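Local coordinates for UPF0201 protein MJ1564 (Methanocaldococcus jannaschii DSM 2661, PDB 2PZZ), which is of unknown function but belongs to an archaeal family that structurally resembles RNA-binding proteins, although an RNA-binding role is considered unlikely, at residues L24-K29 and F82-Q87; A66-L71 and D115-I120. One frame throughout, in Å; residues are numbered along the deposited sequence.

Both contacts are buried and rest on apolar packing across their segments, yet they lie at different distances from the centre of the chain: the centre of interaction 1 is about 5 Å from it, that of interaction 2 about 12 Å, where Met117 is partly exposed. Interaction 1 sets the end of helix 16-26 against strand 79-84 and buries 108 Å². Interaction 2 pairs helices 64-73 and 116-123, buries 222 Å², and adds the aliphatic part of an arginine whose NE and NH1 bond to residues outside the two segments. Their centres are about 17 Å apart, but Phe82 of segment 82-87 packs against helix 64-73, its CB 3.5 Å from Val70 CG1. Helix 64-73 and strand 79-84 follow each other in the chain.

Interaction 1 (L24-K29 and F82-Q87); sequences LNIFPK and FYLNKQ
Ile26 and Phe27 converge on one methyl group, CD1 of Leu84, and these three residues make the close contacts between the two segments. Ile26 comes first: its CG2 lies 3.9 Å from Leu84 CD1, the two side chains meeting at a slant. CG2 is the branch that stands anti to the backbone N, while CG1 lies beside that N (chi1 -47°). The same CG2 also sits 3.8 Å above one face of the Phe27 ring, nearer the ring's border than its middle, so a single methyl touches both the neighbouring ring and the opposing leucine. Phe27 follows, and with CG turned anti to its own carbonyl carbon (chi1 -60°) the ring is sent toward Leu84, approaching from the opposite direction and bringing CE2 to 3.9 Å from Leu84 CD1. The backbones stay well apart, the nearest CA atoms, those of Ile26 and Leu84, being 9.4 Å from each other; the gap is bridged by side chains alone. Just past Leu84, Asn85 N-caps helix 86-90, its OD1 accepting from Gln87 N at 2.6 Å. The contact thus belongs to the layer between helices and antiparallel sheet: Ile26 also packs on Leu54 and Leu57 of helix 52-60, Phe27 on Val106 of strand 104-109, and the backbone of Leu84 is hydrogen-bonded to Ile104, which ties strand 79-84 to that same strand.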
ATOM      1  N   LEU A  24       4.552  14.977   3.330  1.00 31.41           N
ATOM      2  CA  LEU A  24       4.534  16.361   3.802  1.00 31.53           C
ATOM      3  C   LEU A  24       3.648  16.565   5.024  1.00 31.53           C
ATOM      4  O   LEU A  24       3.947  17.419   5.849  1.00 35.08           O
ATOM      5  CB  LEU A  24       4.140  17.312   2.656  1.00 28.34           C
ATOM      6  CG  LEU A  24       5.169  17.264   1.508  1.00 30.24           C
ATOM      7  CD1 LEU A  24       4.657  18.006   0.282  1.00 31.58           C
ATOM      8  CD2 LEU A  24       6.497  17.859   1.976  1.00 30.74           C
ATOM      9  N   ASN A  25       2.581  15.775   5.167  1.00 29.92           N
ATOM     10  CA  ASN A  25       1.717  15.913   6.340  1.00 29.26           C
ATOM     11  C   ASN A  25       2.470  15.595   7.619  1.00 30.51           C
ATOM     12  O   ASN A  25       2.081  16.052   8.697  1.00 29.51           O
ATOM     13  CB  ASN A  25       0.492  14.984   6.270  1.00 31.28           C
ATOM     14  CG  ASN A  25      -0.542  15.448   5.271  1.00 32.64           C
ATOM     15  OD1 ASN A  25      -0.574  16.622   4.893  1.00 33.81           O
ATOM     16  ND2 ASN A  25      -1.406  14.529   4.840  1.00 31.54           N
ATOM     17  N   ILE A  26       3.532  14.795   7.514  1.00 30.11           N
ATOM     18  CA  ILE A  26       4.319  14.442   8.697  1.00 29.41           C
ATOM     19  C   ILE A  26       5.644  15.220   8.729  1.00 30.56           C
ATOM     20  O   ILE A  26       6.133  15.585   9.801  1.00 30.61           O
ATOM     21  CB  ILE A  26       4.626  12.923   8.738  1.00 30.02           C
ATOM     22  CG1 ILE A  26       3.347  12.119   8.462  1.00 31.69           C
ATOM     23  CG2 ILE A  26       5.187  12.531  10.108  1.00 29.27           C
ATOM     24  CD1 ILE A  26       2.228  12.311   9.499  1.00 31.50           C
ATOM     25  N   PHE A  27       6.196  15.490   7.549  1.00 27.76           N
ATOM     26  CA  PHE A  27       7.459  16.202   7.413  1.00 27.41           C
ATOM     27  C   PHE A  27       7.294  17.345   6.425  1.00 28.64           C
ATOM     28  O   PHE A  27       7.818  17.291   5.323  1.00 28.15           O
ATOM     29  CB  PHE A  27       8.553  15.236   6.917  1.00 28.17           C
ATOM     30  CG  PHE A  27       8.789  14.072   7.840  1.00 28.04           C
ATOM     31  CD1 PHE A  27       9.442  14.252   9.055  1.00 28.95           C
ATOM     32  CD2 PHE A  27       8.314  12.798   7.516  1.00 28.36           C
ATOM     33  CE1 PHE A  27       9.623  13.167   9.955  1.00 29.28           C
ATOM     34  CE2 PHE A  27       8.483  11.713   8.394  1.00 28.28           C
ATOM     35  CZ  PHE A  27       9.141  11.900   9.622  1.00 26.78           C
ATOM     36  N   PRO A  28       6.574  18.412   6.827  1.00 31.60           N
ATOM     37  CA  PRO A  28       6.276  19.618   6.045  1.00 32.47           C
ATOM     38  C   PRO A  28       7.449  20.296   5.334  1.00 33.86           C
ATOM     39  O   PRO A  28       7.275  20.838   4.242  1.00 34.86           O
ATOM     40  CB  PRO A  28       5.639  20.554   7.082  1.00 34.57           C
ATOM     41  CG  PRO A  28       5.012  19.626   8.048  1.00 35.57           C
ATOM     42  CD  PRO A  28       6.097  18.579   8.212  1.00 32.90           C
ATOM     43  N   LYS A  29       8.627  20.281   5.954  1.00 35.89           N
ATOM     44  CA  LYS A  29       9.817  20.913   5.379  1.00 38.04           C
ATOM     45  C   LYS A  29      10.646  20.021   4.462  1.00 38.77           C
ATOM     46  O   LYS A  29      11.659  20.457   3.921  1.00 36.71           O
ATOM     47  CB  LYS A  29      10.744  21.428   6.487  1.00 40.36           C
ATOM     48  CG  LYS A  29      10.283  22.704   7.190  1.00 47.39           C
ATOM     49  CD  LYS A  29       9.216  22.431   8.229  1.00 51.03           C
ATOM     50  CE  LYS A  29       8.802  23.721   8.947  1.00 54.57           C
ATOM     51  NZ  LYS A  29       9.961  24.422   9.578  1.00 54.82           N
ATOM     52  N   PHE A  82      12.485   3.615  11.132  1.00 33.12           N
ATOM     53  CA  PHE A  82      11.158   3.058  11.346  1.00 31.76           C
ATOM     54  C   PHE A  82      10.321   3.386  10.131  1.00 30.67           C
ATOM     55  O   PHE A  82      10.746   4.137   9.247  1.00 30.53           O
ATOM     56  CB  PHE A  82      10.528   3.663  12.610  1.00 32.33           C
ATOM     57  CG  PHE A  82      10.435   5.166  12.574  1.00 35.18           C
ATOM     58  CD1 PHE A  82       9.321   5.797  12.017  1.00 33.24           C
ATOM     59  CD2 PHE A  82      11.480   5.952  13.060  1.00 35.36           C
ATOM     60  CE1 PHE A  82       9.244   7.191  11.942  1.00 34.48           C
ATOM     61  CE2 PHE A  82      11.415   7.355  12.988  1.00 36.52           C
ATOM     62  CZ  PHE A  82      10.292   7.974  12.427  1.00 35.00           C
ATOM     63  N   TYR A  83       9.127   2.818  10.090  1.00 31.58           N
ATOM     64  CA  TYR A  83       8.217   3.037   8.982  1.00 32.62           C
ATOM     65  C   TYR A  83       6.968   3.736   9.475  1.00 31.48           C
ATOM     66  O   TYR A  83       6.651   3.676  10.654  1.00 30.64           O
ATOM     67  CB  TYR A  83       7.825   1.704   8.346  1.00 35.70           C
ATOM     68  CG  TYR A  83       8.923   1.075   7.523  1.00 37.80           C
ATOM     69  CD1 TYR A  83       9.965   0.372   8.126  1.00 40.12           C
ATOM     70  CD2 TYR A  83       8.927   1.198   6.140  1.00 39.85           C
ATOM     71  CE1 TYR A  83      10.985  -0.196   7.361  1.00 40.77           C
ATOM     72  CE2 TYR A  83       9.938   0.636   5.366  1.00 42.70           C
ATOM     73  CZ  TYR A  83      10.961  -0.059   5.985  1.00 41.62           C
ATOM     74  OH  TYR A  83      11.949  -0.617   5.213  1.00 44.23           O
ATOM     75  N   LEU A  84       6.280   4.425   8.572  1.00 31.36           N
ATOM     76  CA  LEU A  84       5.039   5.107   8.917  1.00 31.87           C
ATOM     77  C   LEU A  84       3.985   4.591   7.961  1.00 31.87           C
ATOM     78  O   LEU A  84       4.263   4.357   6.772  1.00 30.54           O
ATOM     79  CB  LEU A  84       5.167   6.622   8.762  1.00 30.60           C
ATOM     80  CG  LEU A  84       6.075   7.336   9.766  1.00 34.77           C
ATOM     81  CD1 LEU A  84       6.073   8.835   9.485  1.00 35.72           C
ATOM     82  CD2 LEU A  84       5.596   7.055  11.179  1.00 36.74           C
ATOM     83  N   ASN A  85       2.779   4.401   8.477  1.00 31.19           N
ATOM     84  CA  ASN A  85       1.695   3.924   7.633  1.00 30.58           C
ATOM     85  C   ASN A  85       1.392   5.043   6.645  1.00 31.45           C
ATOM     86  O   ASN A  85       1.183   6.193   7.029  1.00 32.14           O
ATOM     87  CB  ASN A  85       0.466   3.628   8.469  1.00 32.05           C
ATOM     88  CG  ASN A  85      -0.645   3.035   7.647  1.00 33.50           C
ATOM     89  OD1 ASN A  85      -1.042   3.596   6.613  1.00 30.91           O
ATOM     90  ND2 ASN A  85      -1.147   1.889   8.084  1.00 36.04           N
ATOM     91  N   LYS A  86       1.379   4.700   5.369  1.00 32.70           N
ATOM     92  CA  LYS A  86       1.143   5.662   4.306  1.00 32.75           C
ATOM     93  C   LYS A  86      -0.300   6.171   4.271  1.00 33.89           C
ATOM     94  O   LYS A  86      -0.543   7.336   3.930  1.00 32.87           O
ATOM     95  CB  LYS A  86       1.530   5.009   2.969  1.00 33.27           C
ATOM     96  CG  LYS A  86       1.908   5.961   1.870  1.00 38.29           C
ATOM     97  CD  LYS A  86       2.983   5.366   0.947  1.00 34.52           C
ATOM     98  CE  LYS A  86       2.596   4.004   0.407  1.00 35.41           C
ATOM     99  NZ  LYS A  86       3.353   3.650  -0.836  1.00 33.89           N
ATOM    100  N   GLN A  87      -1.247   5.306   4.641  1.00 30.88           N
ATOM    101  CA  GLN A  87      -2.667   5.661   4.618  1.00 31.62           C
ATOM    102  C   GLN A  87      -3.028   6.529   5.815  1.00 32.90           C
ATOM    103  O   GLN A  87      -3.802   7.482   5.696  1.00 34.04           O
ATOM    104  CB  GLN A  87      -3.515   4.382   4.586  1.00 31.36           C
ATOM    105  CG  GLN A  87      -3.003   3.359   3.555  1.00 29.50           C
ATOM    106  CD  GLN A  87      -2.820   3.974   2.175  1.00 32.64           C
ATOM    107  OE1 GLN A  87      -1.954   3.549   1.396  1.00 32.54           O
ATOM    108  NE2 GLN A  87      -3.635   4.974   1.859  1.00 32.08           N
TER

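Interaction 2 (A66-L71 and D115-I120); sequences AARMVL and DIMKII
Ile120 is the residue on which both Arg68 and Leu71 close in. With CG1 anti to the carbonyl carbon (chi1 -66°), its CG2 lies between Arg68 CD, at 3.6 Å, and Leu71 CB, at 3.8 Å. Its CD1 rests against both Leu71 CB and the carbonyl of Leu71, 3.7 Å from Leu71 O, an oxygen that is hydrogen-bonded to Thr80 OG1. Arg68 passes Ile120 at about a right angle, and its NH2 lies 4.1 Å from the methyl CE of selenomethionine Met117. Cut back to an alanine, position 120 would probably lose the methyls between Leu71 CB and Arg68 CD, opening a gap there and costing the arginine stem part of its packing. In the next shell, Asp115 N-caps helix 116-123, its OD1 taking Met117 N at 3.2 Å from above the carboxylate plane. The helix segments run nearly antiparallel, at 161°, with axes 11.0 Å apart. At that separation side chains must fill the interface, and the contact is mainly apolar: it gains no hydrogen bond between the segments, while Arg68 NE turns to a salt bridge with Glu72 and NH1 to Ala124 O.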
ATOM      1  N   ALA A  66       4.300   4.441  22.285  1.00 41.31           N
ATOM      2  CA  ALA A  66       4.523   3.576  21.140  1.00 41.54           C
ATOM      3  C   ALA A  66       5.732   4.071  20.350  1.00 40.99           C
ATOM      4  O   ALA A  66       6.592   3.289  19.960  1.00 42.10           O
ATOM      5  CB  ALA A  66       3.283   3.550  20.248  1.00 40.02           C
ATOM      6  N   ALA A  67       5.787   5.377  20.117  1.00 39.29           N
ATOM      7  CA  ALA A  67       6.884   5.967  19.366  1.00 39.52           C
ATOM      8  C   ALA A  67       8.231   5.686  20.028  1.00 39.08           C
ATOM      9  O   ALA A  67       9.186   5.317  19.355  1.00 40.15           O
ATOM     10  CB  ALA A  67       6.669   7.470  19.215  1.00 38.03           C
ATOM     11  N   ARG A  68       8.296   5.843  21.346  1.00 39.08           N
ATOM     12  CA  ARG A  68       9.537   5.600  22.074  1.00 40.60           C
ATOM     13  C   ARG A  68      10.035   4.175  21.860  1.00 41.76           C
ATOM     14  O   ARG A  68      11.214   3.948  21.610  1.00 41.37           O
ATOM     15  CB  ARG A  68       9.327   5.855  23.566  1.00 40.30           C
ATOM     16  CG  ARG A  68      10.575   5.647  24.426  1.00 40.85           C
ATOM     17  CD  ARG A  68      11.809   6.406  23.897  1.00 37.86           C
ATOM     18  NE  ARG A  68      12.851   6.390  24.914  1.00 36.75           N
ATOM     19  CZ  ARG A  68      12.877   7.213  25.954  1.00 38.38           C
ATOM     20  NH1 ARG A  68      11.933   8.137  26.093  1.00 36.44           N
ATOM     21  NH2 ARG A  68      13.799   7.064  26.894  1.00 40.44           N
HETATM   22  N   MSE A  69       9.120   3.215  21.944  1.00 44.96           N
HETATM   23  CA  MSE A  69       9.479   1.822  21.763  1.00 45.12           C
HETATM   24  C   MSE A  69       9.979   1.580  20.341  1.00 43.22           C
HETATM   25  O   MSE A  69      10.999   0.918  20.139  1.00 42.47           O
HETATM   26  CB  MSE A  69       8.275   0.920  22.043  1.00 52.40           C
HETATM   27  CG  MSE A  69       8.611  -0.567  22.032  1.00 60.72           C
HETATM   28 SE   MSE A  69       7.051  -1.709  21.874  1.00 76.04          SE
HETATM   29  CE  MSE A  69       7.112  -1.927  19.947  1.00 67.08           C
ATOM     30  N   VAL A  70       9.263   2.112  19.353  1.00 39.69           N
ATOM     31  CA  VAL A  70       9.665   1.920  17.962  1.00 37.87           C
ATOM     32  C   VAL A  70      11.019   2.563  17.638  1.00 37.36           C
ATOM     33  O   VAL A  70      11.840   1.980  16.933  1.00 35.07           O
ATOM     34  CB  VAL A  70       8.596   2.472  16.992  1.00 38.15           C
ATOM     35  CG1 VAL A  70       9.095   2.384  15.558  1.00 35.68           C
ATOM     36  CG2 VAL A  70       7.285   1.673  17.147  1.00 38.63           C
ATOM     37  N   LEU A  71      11.251   3.764  18.154  1.00 37.45           N
ATOM     38  CA  LEU A  71      12.514   4.453  17.906  1.00 37.35           C
ATOM     39  C   LEU A  71      13.705   3.730  18.548  1.00 35.90           C
ATOM     40  O   LEU A  71      14.775   3.639  17.946  1.00 33.34           O
ATOM     41  CB  LEU A  71      12.435   5.899  18.408  1.00 39.70           C
ATOM     42  CG  LEU A  71      11.327   6.722  17.737  1.00 44.07           C
ATOM     43  CD1 LEU A  71      11.361   8.176  18.212  1.00 42.77           C
ATOM     44  CD2 LEU A  71      11.502   6.651  16.228  1.00 43.23           C
ATOM     45  N   ASP A 115      23.601  13.288  20.343  1.00 43.64           N
ATOM     46  CA  ASP A 115      23.514  11.952  20.929  1.00 44.65           C
ATOM     47  C   ASP A 115      22.166  11.414  20.436  1.00 44.15           C
ATOM     48  O   ASP A 115      21.124  12.006  20.712  1.00 41.46           O
ATOM     49  CB  ASP A 115      23.513  12.039  22.460  1.00 47.23           C
ATOM     50  CG  ASP A 115      23.534  10.671  23.129  1.00 50.78           C
ATOM     51  OD1 ASP A 115      23.206   9.666  22.468  1.00 51.75           O
ATOM     52  OD2 ASP A 115      23.866  10.601  24.332  1.00 53.61           O
ATOM     53  N   ILE A 116      22.187  10.303  19.702  1.00 44.14           N
ATOM     54  CA  ILE A 116      20.963   9.730  19.148  1.00 43.99           C
ATOM     55  C   ILE A 116      19.898   9.406  20.204  1.00 45.39           C
ATOM     56  O   ILE A 116      18.707   9.572  19.951  1.00 43.82           O
ATOM     57  CB  ILE A 116      21.280   8.468  18.289  1.00 44.40           C
ATOM     58  CG1 ILE A 116      20.253   8.342  17.157  1.00 46.26           C
ATOM     59  CG2 ILE A 116      21.309   7.206  19.161  1.00 43.49           C
ATOM     60  CD1 ILE A 116      18.878   7.974  17.595  1.00 47.73           C
HETATM   61  N   MSE A 117      20.322   8.973  21.389  1.00 46.11           N
HETATM   62  CA  MSE A 117      19.370   8.653  22.448  1.00 48.07           C
HETATM   63  C   MSE A 117      18.696   9.907  22.986  1.00 46.54           C
HETATM   64  O   MSE A 117      17.550   9.850  23.427  1.00 46.78           O
HETATM   65  CB  MSE A 117      20.052   7.908  23.603  1.00 52.62           C
HETATM   66  CG  MSE A 117      19.578   6.467  23.776  1.00 60.80           C
HETATM   67 SE   MSE A 117      17.668   6.291  24.145  1.00 68.57          SE
HETATM   68  CE  MSE A 117      17.746   6.149  26.070  1.00 66.34           C
ATOM     69  N   LYS A 118      19.404  11.035  22.961  1.00 45.26           N
ATOM     70  CA  LYS A 118      18.826  12.284  23.439  1.00 43.58           C
ATOM     71  C   LYS A 118      17.805  12.775  22.429  1.00 41.85           C
ATOM     72  O   LYS A 118      16.808  13.394  22.795  1.00 39.61           O
ATOM     73  CB  LYS A 118      19.904  13.349  23.654  1.00 47.48           C
ATOM     74  CG  LYS A 118      20.604  13.241  25.006  1.00 52.31           C
ATOM     75  CD  LYS A 118      21.538  14.418  25.253  1.00 56.78           C
ATOM     76  CE  LYS A 118      22.164  14.341  26.641  1.00 59.33           C
ATOM     77  NZ  LYS A 118      22.942  15.571  26.970  1.00 63.40           N
ATOM     78  N   ILE A 119      18.066  12.494  21.153  1.00 40.42           N
ATOM     79  CA  ILE A 119      17.159  12.885  20.077  1.00 40.69           C
ATOM     80  C   ILE A 119      15.837  12.161  20.319  1.00 41.31           C
ATOM     81  O   ILE A 119      14.753  12.756  20.242  1.00 39.74           O
ATOM     82  CB  ILE A 119      17.703  12.437  18.694  1.00 43.15           C
ATOM     83  CG1 ILE A 119      18.990  13.196  18.358  1.00 43.84           C
ATOM     84  CG2 ILE A 119      16.639  12.642  17.612  1.00 40.55           C
ATOM     85  CD1 ILE A 119      18.774  14.646  18.082  1.00 42.37           C
ATOM     86  N   ILE A 120      15.948  10.870  20.626  1.00 39.64           N
ATOM     87  CA  ILE A 120      14.780  10.033  20.860  1.00 40.11           C
ATOM     88  C   ILE A 120      13.986  10.425  22.095  1.00 40.14           C
ATOM     89  O   ILE A 120      12.758  10.419  22.065  1.00 39.23           O
ATOM     90  CB  ILE A 120      15.181   8.546  20.951  1.00 38.55           C
ATOM     91  CG1 ILE A 120      15.709   8.079  19.591  1.00 38.08           C
ATOM     92  CG2 ILE A 120      13.981   7.704  21.371  1.00 37.03           C
ATOM     93  CD1 ILE A 120      16.137   6.621  19.555  1.00 39.25           C
TER